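Local coordinates for ribonucleoside-diphosphate reductase (Pseudomonas aeruginosa, PDB 5IM3), which probably reduces ribonucleoside diphosphates to their 2'-deoxy forms, the precursors for DNA synthesis, and binds dATP as an allosteric nucleotide, at residues Leu176-Asp180 / Glu216-Val222; Ile168-Glu174 / Ala245-Glu249; Thr788-Leu792 / Val804-Leu809. All coordinates share one frame; numbering follows the deposited sequence.

Contact 1 (Leu176-Asp180 / Glu216-Val222)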
loop_
_atom_site.group_PDB
_atom_site.type_symbol
_atom_site.label_atom_id
_atom_site.label_comp_id
_atom_site.label_asym_id
_atom_site.label_seq_id
_atom_site.Cartn_x
_atom_site.Cartn_y
_atom_site.Cartn_z
ATOM N N LEU A 176 6.079 50.828 -28.933
ATOM C CA LEU A 176 6.226 49.868 -27.849
ATOM C C LEU A 176 7.161 50.425 -26.787
ATOM O O LEU A 176 8.134 51.115 -27.104
ATOM C CB LEU A 176 6.756 48.525 -28.369
ATOM C CG LEU A 176 5.850 47.815 -29.376
ATOM C CD1 LEU A 176 6.518 46.556 -29.908
ATOM C CD2 LEU A 176 4.502 47.484 -28.751
ATOM N N ALA A 177 6.859 50.122 -25.529
ATOM C CA ALA A 177 7.607 50.640 -24.394
ATOM C C ALA A 177 8.670 49.645 -23.946
ATOM O O ALA A 177 8.538 48.435 -24.137
ATOM C CB ALA A 177 6.668 50.950 -23.226
ATOM N N GLU A 178 9.731 50.177 -23.338
ATOM C CA GLU A 178 10.817 49.361 -22.792
ATOM C C GLU A 178 11.412 48.432 -23.849
ATOM O O GLU A 178 11.852 47.322 -23.542
ATOM C CB GLU A 178 10.344 48.560 -21.576
ATOM C CG GLU A 178 10.141 49.397 -20.321
ATOM C CD GLU A 178 11.451 49.909 -19.746
ATOM O OE1 GLU A 178 12.495 49.262 -19.978
ATOM O OE2 GLU A 178 11.441 50.961 -19.065
ATOM N N VAL A 179 11.432 48.879 -25.102
ATOM C CA VAL A 179 12.089 48.158 -26.185
ATOM C C VAL A 179 13.215 49.028 -26.721
ATOM O O VAL A 179 13.047 50.239 -26.899
ATOM C CB VAL A 179 11.105 47.779 -27.313
ATOM C CG1 VAL A 179 10.090 46.761 -26.808
ATOM C CG2 VAL A 179 10.410 49.018 -27.862
ATOM N N ASP A 180 14.363 48.406 -26.977
ATOM C CA ASP A 180 15.583 49.116 -27.356
ATOM C C ASP A 180 16.024 48.621 -28.731
ATOM O O ASP A 180 16.592 47.530 -28.853
ATOM C CB ASP A 180 16.673 48.904 -26.311
ATOM C CG ASP A 180 17.827 49.871 -26.470
ATOM O OD1 ASP A 180 18.015 50.396 -27.588
ATOM O OD2 ASP A 180 18.547 50.105 -25.475
ATOM N N GLU A 216 10.955 41.408 -21.132
ATOM C CA GLU A 216 9.986 42.412 -21.554
ATOM C C GLU A 216 9.064 41.823 -22.617
ATOM O O GLU A 216 9.493 41.606 -23.759
ATOM C CB GLU A 216 10.698 43.657 -22.084
ATOM C CG GLU A 216 9.774 44.668 -22.754
ATOM C CD GLU A 216 8.655 45.124 -21.842
ATOM O OE1 GLU A 216 8.886 45.182 -20.618
ATOM O OE2 GLU A 216 7.547 45.411 -22.345
ATOM N N PRO A 217 7.793 41.565 -22.293
ATOM C CA PRO A 217 6.932 40.856 -23.253
ATOM C C PRO A 217 6.735 41.600 -24.561
ATOM O O PRO A 217 6.537 40.958 -25.600
ATOM C CB PRO A 217 5.612 40.699 -22.484
ATOM C CG PRO A 217 5.613 41.808 -21.500
ATOM C CD PRO A 217 7.047 41.979 -21.091
ATOM N N ASN A 218 6.796 42.933 -24.552
ATOM C CA ASN A 218 6.545 43.694 -25.771
ATOM C C ASN A 218 7.491 43.311 -26.901
ATOM O O ASN A 218 7.201 43.617 -28.063
ATOM C CB ASN A 218 6.649 45.193 -25.491
ATOM C CG ASN A 218 5.422 45.738 -24.789
ATOM O OD1 ASN A 218 4.304 45.290 -25.036
ATOM N ND2 ASN A 218 5.625 46.708 -23.908
ATOM N N TYR A 219 8.606 42.646 -26.598
ATOM C CA TYR A 219 9.473 42.150 -27.660
ATOM C C TYR A 219 8.796 41.083 -28.507
ATOM O O TYR A 219 9.223 40.851 -29.643
ATOM C CB TYR A 219 10.770 41.602 -27.071
ATOM C CG TYR A 219 11.739 42.689 -26.681
ATOM C CD1 TYR A 219 12.439 43.396 -27.646
ATOM C CD2 TYR A 219 11.948 43.015 -25.351
ATOM C CE1 TYR A 219 13.321 44.397 -27.293
ATOM C CE2 TYR A 219 12.830 44.013 -24.992
ATOM C CZ TYR A 219 13.514 44.699 -25.969
ATOM O OH TYR A 219 14.393 45.695 -25.628
ATOM N N SER A 220 7.760 40.423 -27.983
ATOM C CA SER A 220 7.001 39.486 -28.802
ATOM C C SER A 220 6.440 40.179 -30.037
ATOM O O SER A 220 6.508 39.638 -31.147
ATOM C CB SER A 220 5.877 38.855 -27.979
ATOM O OG SER A 220 5.046 38.039 -28.791
ATOM N N TYR A 221 5.886 41.381 -29.865
ATOM C CA TYR A 221 5.440 42.154 -31.019
ATOM C C TYR A 221 6.613 42.498 -31.924
ATOM O O TYR A 221 6.507 42.414 -33.153
ATOM C CB TYR A 221 4.729 43.428 -30.563
ATOM C CG TYR A 221 3.555 43.195 -29.639
ATOM C CD1 TYR A 221 2.356 42.687 -30.120
ATOM C CD2 TYR A 221 3.643 43.499 -28.287
ATOM C CE1 TYR A 221 1.279 42.479 -29.279
ATOM C CE2 TYR A 221 2.573 43.294 -27.438
ATOM C CZ TYR A 221 1.394 42.785 -27.939
ATOM O OH TYR A 221 0.328 42.582 -27.094
ATOM N N VAL A 222 7.747 42.886 -31.331
ATOM C CA VAL A 222 8.933 43.205 -32.121
ATOM C C VAL A 222 9.396 41.981 -32.895
ATOM O O VAL A 222 9.798 42.079 -34.061
ATOM C CB VAL A 222 10.053 43.747 -31.211
ATOM C CG1 VAL A 222 11.289 44.096 -32.033
ATOM C CG2 VAL A 222 9.569 44.956 -30.418
#
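Tyr219 reaches along Val179 to the next peptide, and its OH accepts a hydrogen bond from Asp180 N at 3.0 Å. The N-H...O angle is 147°. Asp180 is the N-cap of helix 181-190, where its OD1 accepts from Leu183 N. The tyrosine therefore holds the residue that starts that helix. A second bond is weak: Asn218 ND2 gives to Ala177 O at 3.4 Å.

The Tyr219 ring also makes a CH-pi contact. Val179 CG1 lies over one face, 4.0 Å from the ring centroid and only 9° off the ring normal. The same methyl also touches Asn218 CB and Val222 CG2. Leu176 completes the apolar part. Leu176 CD1 meets Val222 CG2 at 3.5 Å, a tight fit, and Tyr221 CB at 3.7 Å. The leucine crosses Tyr221 at about a right angle.

Glu216 lays its CG 3.5 Å from Glu178 O. Its chain bends at chi2 (57°), and OE2 turns back to accept a weak capping bond from Asn218 N. OE1 forms a salt bridge with Lys814 of helix 807-815.

Glu216 to Tyr219 is a type I beta turn. The contact packs the turn leading into helix 219-239 against the loop between helices 162-173 and 181-190, within the second ATP cone domain of the chain.

Contact 2 (Ile168-Glu174 / Ala245-Glu249)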
loop_
_atom_site.group_PDB
_atom_site.type_symbol
_atom_site.label_atom_id
_atom_site.label_comp_id
_atom_site.label_asym_id
_atom_site.label_seq_id
_atom_site.Cartn_x
_atom_site.Cartn_y
_atom_site.Cartn_z
ATOM N N ILE A 168 13.957 48.697 -40.548
ATOM C CA ILE A 168 13.016 47.649 -40.165
ATOM C C ILE A 168 12.969 47.491 -38.649
ATOM O O ILE A 168 11.907 47.222 -38.076
ATOM C CB ILE A 168 13.365 46.321 -40.865
ATOM C CG1 ILE A 168 14.781 45.863 -40.507
ATOM C CG2 ILE A 168 13.218 46.463 -42.376
ATOM C CD1 ILE A 168 15.115 44.473 -41.012
ATOM N N ILE A 169 14.109 47.657 -37.971
ATOM C CA ILE A 169 14.109 47.475 -36.524
ATOM C C ILE A 169 13.451 48.664 -35.838
ATOM O O ILE A 169 12.864 48.519 -34.759
ATOM C CB ILE A 169 15.538 47.235 -35.994
ATOM C CG1 ILE A 169 16.370 48.516 -36.051
ATOM C CG2 ILE A 169 16.224 46.125 -36.774
ATOM C CD1 ILE A 169 16.506 49.208 -34.707
ATOM N N SER A 170 13.525 49.851 -36.444
ATOM C CA SER A 170 12.859 51.014 -35.868
ATOM C C SER A 170 11.351 50.924 -36.065
ATOM O O SER A 170 10.577 51.128 -35.123
ATOM C CB SER A 170 13.408 52.299 -36.486
ATOM O OG SER A 170 12.801 53.437 -35.899
ATOM N N GLU A 171 10.915 50.619 -37.288
ATOM C CA GLU A 171 9.497 50.389 -37.529
ATOM C C GLU A 171 8.970 49.207 -36.724
ATOM O O GLU A 171 7.757 49.106 -36.515
ATOM C CB GLU A 171 9.248 50.173 -39.025
ATOM C CG GLU A 171 9.552 51.403 -39.885
ATOM C CD GLU A 171 9.243 51.198 -41.361
ATOM O OE1 GLU A 171 9.012 50.040 -41.774
ATOM O OE2 GLU A 171 9.229 52.201 -42.108
ATOM N N ALA A 172 9.853 48.317 -36.261
ATOM C CA ALA A 172 9.429 47.189 -35.438
ATOM C C ALA A 172 9.252 47.590 -33.978
ATOM O O ALA A 172 8.300 47.149 -33.324
ATOM C CB ALA A 172 10.439 46.047 -35.552
ATOM N N CYS A 173 10.160 48.412 -33.446
ATOM C CA CYS A 173 10.042 48.914 -32.081
ATOM C C CYS A 173 9.054 50.066 -31.965
ATOM O O CYS A 173 8.895 50.620 -30.871
ATOM C CB CYS A 173 11.410 49.367 -31.563
ATOM S SG CYS A 173 12.577 48.022 -31.253
ATOM N N GLU A 174 8.393 50.433 -33.059
ATOM C CA GLU A 174 7.493 51.575 -33.060
ATOM C C GLU A 174 6.313 51.342 -32.125
ATOM O O GLU A 174 5.674 50.287 -32.157
ATOM C CB GLU A 174 7.004 51.829 -34.485
ATOM C CG GLU A 174 6.071 53.014 -34.636
ATOM C CD GLU A 174 5.639 53.216 -36.073
ATOM O OE1 GLU A 174 5.963 52.352 -36.914
ATOM O OE2 GLU A 174 4.978 54.237 -36.362
ATOM N N ALA A 245 10.496 44.565 -49.420
ATOM C CA ALA A 245 9.691 45.696 -48.977
ATOM C C ALA A 245 9.755 45.812 -47.460
ATOM O O ALA A 245 9.981 44.822 -46.757
ATOM C CB ALA A 245 8.236 45.554 -49.439
ATOM N N THR A 246 9.552 47.036 -46.969
ATOM C CA THR A 246 9.468 47.328 -45.547
ATOM C C THR A 246 8.003 47.451 -45.133
ATOM O O THR A 246 7.087 47.327 -45.949
ATOM C CB THR A 246 10.235 48.611 -45.208
ATOM O OG1 THR A 246 9.662 49.717 -45.915
ATOM C CG2 THR A 246 11.705 48.479 -45.581
ATOM N N HIS A 247 7.778 47.713 -43.846
ATOM C CA HIS A 247 6.421 47.779 -43.316
ATOM C C HIS A 247 5.640 48.948 -43.908
ATOM O O HIS A 247 4.679 48.737 -44.653
ATOM C CB HIS A 247 6.434 47.885 -41.792
ATOM C CG HIS A 247 5.079 48.104 -41.196
ATOM N ND1 HIS A 247 4.740 49.259 -40.522
ATOM C CD2 HIS A 247 3.970 47.327 -41.194
ATOM C CE1 HIS A 247 3.485 49.179 -40.121
ATOM N NE2 HIS A 247 2.993 48.017 -40.516
ATOM N N HIS A 248 6.027 50.184 -43.581
ATOM C CA HIS A 248 5.287 51.339 -44.081
ATOM C C HIS A 248 5.240 51.378 -45.603
ATOM O O HIS A 248 4.391 52.073 -46.170
ATOM C CB HIS A 248 5.893 52.632 -43.538
ATOM C CG HIS A 248 5.571 52.884 -42.097
ATOM N ND1 HIS A 248 6.453 52.599 -41.078
ATOM C CD2 HIS A 248 4.458 53.379 -41.505
ATOM C CE1 HIS A 248 5.901 52.916 -39.920
ATOM N NE2 HIS A 248 4.691 53.392 -40.152
ATOM N N GLU A 249 6.132 50.648 -46.274
ATOM C CA GLU A 249 6.028 50.480 -47.716
ATOM C C GLU A 249 4.791 49.679 -48.108
ATOM O O GLU A 249 4.368 49.741 -49.268
ATOM C CB GLU A 249 7.292 49.798 -48.240
ATOM C CG GLU A 249 7.647 50.138 -49.675
ATOM C CD GLU A 249 9.005 49.590 -50.074
ATOM O OE1 GLU A 249 9.145 49.113 -51.220
ATOM O OE2 GLU A 249 9.930 49.626 -49.234
#
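A histidine-carboxylate hydrogen bond joins helix 162-173 to the loop between helices 219-239 and 250-267. His248 ND1 donates to Glu171 OE2 at 3.0 Å, with an N-H...O angle of 151°. The oxygen lies close to the imidazole plane. The donor, however, stands above the carboxylate plane, and the two flat groups are 75° apart. Glu171 reaches this place with an extended chain (chi2 -177°) that leaves the helix toward the loop.

Its other oxygen faces the loop backbone. Glu171 OE1 accepts weak bonds from His247 N at 3.4 Å and from His248 N at 3.5 Å. One carboxylate thus takes two successive peptide N-H groups and a ring N-H, which would fix the turn of the His248 ring.

Glu174 and His248 reach toward each other from opposite directions. Glu174 OE1 sits at the ring edge, 3.1 Å from His248 CE1. No hydrogen-bond partner is found for this buried oxygen. Two carboxylates so close to one imidazole would probably favour its protonated form. Over one face of the His248 ring lies His247 ND1. The apolar share is small: Ile168 CG2 touches Thr246 CG2 at 4.1 Å.

His247 NE2 is hydrogen-bonded to His289 O, beyond the loop. Helix 162-173 lies against helix 219-239, where Arg225 donates to Ala172 O and Glu174 O. Loop 245-249 sits at the end of Glu171 and leads into helix 250-267.

Contact 3 (Thr788-Leu792 / Val804-Leu809)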
loop_
_atom_site.group_PDB
_atom_site.type_symbol
_atom_site.label_atom_id
_atom_site.label_comp_id
_atom_site.label_asym_id
_atom_site.label_seq_id
_atom_site.Cartn_x
_atom_site.Cartn_y
_atom_site.Cartn_z
ATOM N N THR A 788 -5.997 31.016 -16.325
ATOM C CA THR A 788 -4.630 30.747 -16.753
ATOM C C THR A 788 -4.155 29.421 -16.177
ATOM O O THR A 788 -4.196 29.211 -14.961
ATOM C CB THR A 788 -3.709 31.885 -16.303
ATOM O OG1 THR A 788 -4.186 33.125 -16.839
ATOM C CG2 THR A 788 -2.275 31.650 -16.775
ATOM N N TYR A 789 -3.715 28.520 -17.055
ATOM C CA TYR A 789 -3.220 27.229 -16.588
ATOM C C TYR A 789 -1.883 27.381 -15.868
ATOM O O TYR A 789 -1.634 26.705 -14.863
ATOM C CB TYR A 789 -3.099 26.253 -17.759
ATOM C CG TYR A 789 -2.819 24.832 -17.326
ATOM C CD1 TYR A 789 -3.823 24.044 -16.777
ATOM C CD2 TYR A 789 -1.553 24.280 -17.460
ATOM C CE1 TYR A 789 -3.576 22.746 -16.376
ATOM C CE2 TYR A 789 -1.295 22.982 -17.063
ATOM C CZ TYR A 789 -2.312 22.219 -16.521
ATOM O OH TYR A 789 -2.069 20.925 -16.118
ATOM N N GLN A 790 -1.015 28.262 -16.359
ATOM C CA GLN A 790 0.221 28.582 -15.658
ATOM C C GLN A 790 0.765 29.896 -16.200
ATOM O O GLN A 790 0.772 30.119 -17.413
ATOM C CB GLN A 790 1.259 27.466 -15.804
ATOM C CG GLN A 790 1.481 27.006 -17.230
ATOM C CD GLN A 790 2.418 25.817 -17.315
ATOM O OE1 GLN A 790 3.047 25.433 -16.327
ATOM N NE2 GLN A 790 2.511 25.223 -18.500
ATOM N N ASN A 791 1.216 30.762 -15.289
ATOM C CA ASN A 791 1.745 32.070 -15.658
ATOM C C ASN A 791 3.087 31.991 -16.372
ATOM O O ASN A 791 3.601 33.030 -16.794
ATOM C CB ASN A 791 1.882 32.943 -14.410
ATOM C CG ASN A 791 0.554 33.189 -13.722
ATOM O OD1 ASN A 791 -0.439 33.528 -14.367
ATOM N ND2 ASN A 791 0.526 33.012 -12.405
ATOM N N LEU A 792 3.660 30.799 -16.523
ATOM C CA LEU A 792 4.958 30.639 -17.157
ATOM C C LEU A 792 4.999 29.289 -17.860
ATOM O O LEU A 792 4.545 28.285 -17.307
ATOM C CB LEU A 792 6.084 30.746 -16.121
ATOM C CG LEU A 792 7.541 30.617 -16.571
ATOM C CD1 LEU A 792 8.439 31.398 -15.618
ATOM C CD2 LEU A 792 7.982 29.159 -16.625
ATOM N N VAL A 804 8.285 31.982 -21.496
ATOM C CA VAL A 804 7.277 33.003 -21.750
ATOM C C VAL A 804 6.481 33.207 -20.472
ATOM O O VAL A 804 5.964 32.244 -19.897
ATOM C CB VAL A 804 6.347 32.614 -22.915
ATOM C CG1 VAL A 804 5.261 33.670 -23.121
ATOM C CG2 VAL A 804 7.156 32.418 -24.189
ATOM N N ILE A 805 6.376 34.459 -20.036
ATOM C CA ILE A 805 5.737 34.811 -18.775
ATOM C C ILE A 805 4.512 35.664 -19.069
ATOM O O ILE A 805 4.563 36.572 -19.906
ATOM C CB ILE A 805 6.716 35.557 -17.844
ATOM C CG1 ILE A 805 7.965 34.701 -17.609
ATOM C CG2 ILE A 805 6.042 35.919 -16.519
ATOM C CD1 ILE A 805 9.033 35.375 -16.771
ATOM N N ASN A 806 3.410 35.361 -18.374
ATOM C CA ASN A 806 2.150 36.094 -18.457
ATOM C C ASN A 806 2.413 37.586 -18.643
ATOM O O ASN A 806 2.930 38.241 -17.727
ATOM C CB ASN A 806 1.324 35.844 -17.193
ATOM C CG ASN A 806 -0.030 36.532 -17.222
ATOM O OD1 ASN A 806 -0.242 37.501 -17.952
ATOM N ND2 ASN A 806 -0.954 36.034 -16.409
ATOM N N PRO A 807 2.082 38.158 -19.807
ATOM C CA PRO A 807 2.357 39.590 -20.017
ATOM C C PRO A 807 1.643 40.500 -19.035
ATOM O O PRO A 807 2.154 41.587 -18.728
ATOM C CB PRO A 807 1.877 39.830 -21.457
ATOM C CG PRO A 807 1.897 38.491 -22.098
ATOM C CD PRO A 807 1.547 37.519 -21.018
ATOM N N TYR A 808 0.474 40.099 -18.532
ATOM C CA TYR A 808 -0.239 40.935 -17.573
ATOM C C TYR A 808 0.438 40.897 -16.207
ATOM O O TYR A 808 0.494 41.916 -15.506
ATOM C CB TYR A 808 -1.697 40.485 -17.469
ATOM C CG TYR A 808 -2.485 40.675 -18.748
ATOM C CD1 TYR A 808 -2.443 39.723 -19.759
ATOM C CD2 TYR A 808 -3.271 41.802 -18.944
ATOM C CE1 TYR A 808 -3.160 39.889 -20.928
ATOM C CE2 TYR A 808 -3.991 41.977 -20.111
ATOM C CZ TYR A 808 -3.932 41.017 -21.099
ATOM O OH TYR A 808 -4.649 41.182 -22.263
ATOM N N LEU A 809 0.968 39.734 -15.819
ATOM C CA LEU A 809 1.658 39.620 -14.537
ATOM C C LEU A 809 2.881 40.525 -14.493
ATOM O O LEU A 809 3.091 41.263 -13.522
ATOM C CB LEU A 809 2.061 38.166 -14.286
ATOM C CG LEU A 809 2.977 37.935 -13.078
ATOM C CD1 LEU A 809 2.327 38.442 -11.803
ATOM C CD2 LEU A 809 3.328 36.463 -12.957
#
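Asn791 and Asn806 are joined by two hydrogen bonds, one through the backbone and one through the side chains. Asn806 N donates to Asn791 O at 2.8 Å, and the bond is nearly straight at 173°. Asn806 ND2 donates to Asn791 OD1 at 3.3 Å, again almost straight. The acceptor lies in the amide plane of Asn806. From the Asn791 side, the donor stands above the carbonyl plane, and the two amides are turned 40° against each other. The side chains run side by side and point the same way.

The Asn791 amide is also held from beyond the contact. Its ND2 donates to Tyr848 O and Gly832 O, so OD1 is set toward Asn806. The Asn806 amide is used at both ends too. With CG anti to the backbone N (chi1 -178°), its OD1 points into the first turn of helix 807-815. Asn806 OD1 accepts there from Tyr808 N at 2.8 Å and, weakly, from Leu809 N.

Asn806 is thus the N-cap of that helix. It stands where the second strand of a two-stranded antiparallel hairpin, 792-795 with 802-805, passes into the helix. This hairpin belongs to the barrel domain of the reductase. Leu792 and Ile805 form a non-hydrogen-bonded pair in it, with CA atoms 4.5 Å apart. The CA atoms of the pair make CA-H...O contacts across the two segments. Ile805 CA lies 3.4 Å from Asn791 O, and Leu792 CA lies 3.3 Å from Val804 O.

Apolar packing is limited. Leu792 CD1 meets Ile805 CG1 at 3.9 Å on the same face of the sheet, and Leu792 also rests on helix 821-829. Leu809 CD2 touches Asn791 CB at 4.1 Å.

In the fold
From the N terminus, helix 162-173 opens contact 2. Residues 176-180 follow at once and open contact 1. Contact 1 closes first, at the start of helix 219-239, after a loop that is mostly helical. Contact 2 closes later, at 245-249, so the shorter loop lies within the longer one. The two touch, with Val179 and Val222 packing on Ala172 and Cys173. Contact 3 comes much later and closes a short hairpin in the barrel domain. It touches contact 1 where Pro217 packs on Pro807, so the second ATP cone meets the barrel domain there. Contacts 2 and 3 stay about 15 Å apart at their nearest atoms.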